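Local coordinates for osmotically inducible protein OsmC (Psychrobacter arcticus, PDB 2PN2) that belongs to the OsmC family and probably takes part in the bacterial response to osmotic stress and in detoxification, at residues A66-I77 and E108-N116. Residues are numbered along the deposited sequence; the frame is centred on the assembly and turned at random.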
loop_
_atom_site.group_PDB
_atom_site.type_symbol
_atom_site.label_atom_id
_atom_site.label_comp_id
_atom_site.label_asym_id
_atom_site.label_seq_id
_atom_site.Cartn_x
_atom_site.Cartn_y
_atom_site.Cartn_z
ATOM N N ALA A 66 1.285 0.217 -5.047
ATOM C CA ALA A 66 2.483 0.456 -5.929
ATOM C C ALA A 66 3.486 1.338 -5.197
ATOM O O ALA A 66 4.680 1.013 -5.123
ATOM C CB ALA A 66 2.079 1.090 -7.286
ATOM N N THR A 67 2.983 2.410 -4.586
ATOM C CA THR A 67 3.838 3.337 -3.824
ATOM C C THR A 67 4.502 2.712 -2.584
ATOM O O THR A 67 5.650 3.038 -2.279
ATOM C CB THR A 67 3.058 4.615 -3.452
ATOM O OG1 THR A 67 2.431 5.113 -4.637
ATOM C CG2 THR A 67 3.986 5.678 -2.844
ATOM N N SER A 68 3.792 1.833 -1.880
ATOM C CA SER A 68 4.338 1.129 -0.708
ATOM C C SER A 68 5.580 0.305 -1.066
ATOM O O SER A 68 6.501 0.249 -0.268
ATOM C CB SER A 68 3.287 0.243 0.002
ATOM O OG SER A 68 3.021 -0.952 -0.697
ATOM N N LEU A 69 5.608 -0.277 -2.278
ATOM C CA LEU A 69 6.760 -1.026 -2.761
ATOM C C LEU A 69 7.966 -0.124 -2.851
ATOM O O LEU A 69 9.012 -0.475 -2.339
ATOM C CB LEU A 69 6.518 -1.654 -4.147
ATOM C CG LEU A 69 7.675 -2.499 -4.716
ATOM C CD1 LEU A 69 8.150 -3.604 -3.696
ATOM C CD2 LEU A 69 7.225 -3.137 -6.050
ATOM N N ALA A 70 7.792 1.041 -3.484
ATOM C CA ALA A 70 8.862 2.041 -3.624
ATOM C C ALA A 70 9.326 2.575 -2.264
ATOM O O ALA A 70 10.527 2.726 -2.027
ATOM C CB ALA A 70 8.421 3.188 -4.528
ATOM N N SER A 71 8.381 2.859 -1.381
ATOM C CA SER A 71 8.723 3.304 -0.009
ATOM C C SER A 71 9.525 2.262 0.753
ATOM O O SER A 71 10.500 2.598 1.435
ATOM C CB SER A 71 7.477 3.643 0.796
ATOM O OG SER A 71 6.975 4.871 0.348
ATOM N N CYS A 72 9.124 1.004 0.610
ATOM C CA CYS A 72 9.803 -0.104 1.256
ATOM C C CYS A 72 11.244 -0.239 0.745
ATOM O O CYS A 72 12.179 -0.400 1.544
ATOM C CB CYS A 72 9.028 -1.397 1.029
ATOM S SG CYS A 72 9.669 -2.744 1.961
HETATM N N MSE A 73 11.404 -0.120 -0.574
HETATM C CA MSE A 73 12.718 -0.192 -1.236
HETATM C C MSE A 73 13.677 0.907 -0.769
HETATM O O MSE A 73 14.826 0.609 -0.437
HETATM C CB MSE A 73 12.564 -0.126 -2.751
HETATM C CG MSE A 73 12.020 -1.388 -3.320
HETATM SE SE MSE A 73 11.927 -1.359 -5.269
HETATM C CE MSE A 73 11.226 -3.143 -5.509
ATOM N N LEU A 74 13.187 2.156 -0.735
ATOM C CA LEU A 74 13.980 3.281 -0.247
ATOM C C LEU A 74 14.344 3.118 1.234
ATOM O O LEU A 74 15.449 3.473 1.634
ATOM C CB LEU A 74 13.282 4.624 -0.481
ATOM C CG LEU A 74 13.113 5.147 -1.915
ATOM C CD1 LEU A 74 12.413 6.489 -1.868
ATOM C CD2 LEU A 74 14.456 5.280 -2.633
ATOM N N THR A 75 13.424 2.557 2.027
ATOM C CA THR A 75 13.631 2.365 3.474
ATOM C C THR A 75 14.730 1.327 3.730
ATOM O O THR A 75 15.648 1.585 4.521
ATOM C CB THR A 75 12.315 1.979 4.182
ATOM O OG1 THR A 75 11.328 2.996 3.921
ATOM C CG2 THR A 75 12.514 1.823 5.698
ATOM N N ILE A 76 14.644 0.176 3.059
ATOM C CA ILE A 76 15.661 -0.888 3.208
ATOM C C ILE A 76 17.010 -0.444 2.611
ATOM O O ILE A 76 18.055 -0.824 3.152
ATOM C CB ILE A 76 15.185 -2.271 2.672
ATOM C CG1 ILE A 76 16.038 -3.392 3.271
ATOM C CG2 ILE A 76 15.173 -2.308 1.151
ATOM C CD1 ILE A 76 15.653 -4.786 2.821
ATOM N N ILE A 77 16.987 0.353 1.526
ATOM C CA ILE A 77 18.228 0.986 0.992
ATOM C C ILE A 77 18.809 1.952 2.041
ATOM O O ILE A 77 20.023 1.973 2.246
ATOM C CB ILE A 77 18.029 1.701 -0.394
ATOM C CG1 ILE A 77 17.878 0.652 -1.498
ATOM C CG2 ILE A 77 19.239 2.604 -0.735
ATOM C CD1 ILE A 77 17.344 1.204 -2.836
ATOM N N GLU A 108 2.428 -4.753 -13.337
ATOM C CA GLU A 108 3.807 -4.281 -13.267
ATOM C C GLU A 108 3.904 -3.044 -12.385
ATOM O O GLU A 108 2.943 -2.255 -12.301
ATOM C CB GLU A 108 4.371 -3.946 -14.670
ATOM C CG GLU A 108 4.049 -4.950 -15.785
ATOM C CD GLU A 108 4.675 -4.601 -17.139
ATOM O OE1 GLU A 108 5.529 -3.695 -17.224
ATOM O OE2 GLU A 108 4.313 -5.267 -18.121
ATOM N N VAL A 109 5.033 -2.912 -11.689
ATOM C CA VAL A 109 5.353 -1.684 -10.954
ATOM C C VAL A 109 6.759 -1.301 -11.373
ATOM O O VAL A 109 7.719 -2.077 -11.139
ATOM C CB VAL A 109 5.277 -1.834 -9.431
ATOM C CG1 VAL A 109 5.686 -0.529 -8.766
ATOM C CG2 VAL A 109 3.877 -2.242 -8.982
ATOM N N HIS A 110 6.894 -0.141 -12.014
ATOM C CA HIS A 110 8.212 0.349 -12.450
ATOM C C HIS A 110 8.634 1.422 -11.471
ATOM O O HIS A 110 7.858 2.357 -11.209
ATOM C CB HIS A 110 8.217 0.894 -13.883
ATOM C CG HIS A 110 7.616 -0.029 -14.897
ATOM N ND1 HIS A 110 7.193 0.412 -16.130
ATOM C CD2 HIS A 110 7.296 -1.347 -14.838
ATOM C CE1 HIS A 110 6.695 -0.605 -16.813
ATOM N NE2 HIS A 110 6.735 -1.680 -16.047
ATOM N N ILE A 111 9.836 1.277 -10.914
ATOM C CA ILE A 111 10.386 2.195 -9.918
ATOM C C ILE A 111 11.708 2.704 -10.473
ATOM O O ILE A 111 12.621 1.919 -10.671
ATOM C CB ILE A 111 10.609 1.510 -8.538
ATOM C CG1 ILE A 111 9.344 0.798 -8.042
ATOM C CG2 ILE A 111 11.120 2.515 -7.483
ATOM C CD1 ILE A 111 9.190 -0.610 -8.574
ATOM N N ALA A 112 11.772 3.997 -10.792
ATOM C CA ALA A 112 12.989 4.640 -11.292
ATOM C C ALA A 112 13.597 5.386 -10.107
ATOM O O ALA A 112 13.039 6.398 -9.658
ATOM C CB ALA A 112 12.671 5.606 -12.435
ATOM N N ILE A 113 14.743 4.901 -9.622
ATOM C CA ILE A 113 15.409 5.496 -8.449
ATOM C C ILE A 113 16.563 6.425 -8.872
ATOM O O ILE A 113 17.450 6.012 -9.603
ATOM C CB ILE A 113 15.922 4.427 -7.467
ATOM C CG1 ILE A 113 14.799 3.452 -7.063
ATOM C CG2 ILE A 113 16.531 5.104 -6.230
ATOM C CD1 ILE A 113 15.217 2.416 -6.020
ATOM N N THR A 114 16.538 7.670 -8.400
ATOM C CA THR A 114 17.575 8.655 -8.700
ATOM C C THR A 114 18.225 9.054 -7.374
ATOM O O THR A 114 17.586 9.650 -6.513
ATOM C CB THR A 114 17.010 9.867 -9.486
ATOM O OG1 THR A 114 16.397 9.392 -10.696
ATOM C CG2 THR A 114 18.115 10.871 -9.864
ATOM N N PHE A 115 19.482 8.655 -7.204
ATOM C CA PHE A 115 20.254 8.994 -6.023
ATOM C C PHE A 115 20.742 10.444 -6.062
ATOM O O PHE A 115 21.036 10.985 -7.136
ATOM C CB PHE A 115 21.421 8.020 -5.837
ATOM C CG PHE A 115 20.981 6.688 -5.363
ATOM C CD1 PHE A 115 20.815 6.452 -3.998
ATOM C CD2 PHE A 115 20.641 5.685 -6.272
ATOM C CE1 PHE A 115 20.365 5.203 -3.537
ATOM C CE2 PHE A 115 20.195 4.434 -5.830
ATOM C CZ PHE A 115 20.055 4.193 -4.457
ATOM N N ASN A 116 20.793 11.055 -4.873
ATOM C CA ASN A 116 21.287 12.428 -4.702
ATOM C C ASN A 116 22.768 12.609 -5.112
ATOM O O ASN A 116 23.123 13.658 -5.664
ATOM C CB ASN A 116 21.073 12.915 -3.247
ATOM C CG ASN A 116 21.784 12.036 -2.206
ATOM O OD1 ASN A 116 21.942 10.826 -2.401
ATOM N ND2 ASN A 116 22.190 12.641 -1.094
#
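Ile111 reaches up from the middle of strand 108-114 and sets its two branches against neighbouring residues of helix 66-77. Its CG2 meets the methyl of Ala70 (CB to Ile111 CG2, 4.1 Å), while its CD1 lies 4.1 Å from Leu69 CD2, the two side chains crossing at about a right angle. With CG1 beside the backbone N (chi1 -52°) and chi2 bent to 86°, Ile111 turns CD1 to the flank where the selenium of selenomethionine Met73, one turn on, also touches it, SE to CD1 at 4.4 Å. Leu69 CD2 is shared, for it packs equally closely on Val109 CG1. The other valine methyl, CG2, sits 4.1 Å from Ala66 CB, so Val109 spans one turn, from Ala66 to Leu69.

Toward the other end the backbones diverge, and longer side chains span the gap. Ile113 sends its two arms to different partners: CD1 meets Ile77 CD1 tip to tip at 4.0 Å, whereas on the other arm Ile113 and Leu74 pass in opposite directions, CG2 coming 4.2 Å from Leu74 CD2. Ile77 then uses its second branch, CG2, against the edge of the Phe115 ring, nearly in its plane and 4.0 Å from CE1. The contact is wholly apolar and buried, built from alternate residues, Val109, Ile111 and Ile113 on the strand and Phe115 just beyond it.

Here the long helix 61-83 packs on the mixed sheet, its axis 40° from that of the central strand 105-114. Strand 92-100 brings Val95 to Ala66 and Ala70; strand 145-150 brings Val148 to Met73. Helix 121-132 closes on Ile77, and Thr67 and Ser71 hydrogen-bond to Ser23 and Thr33 of the second subunit, placing the helix between its own sheet and that partner.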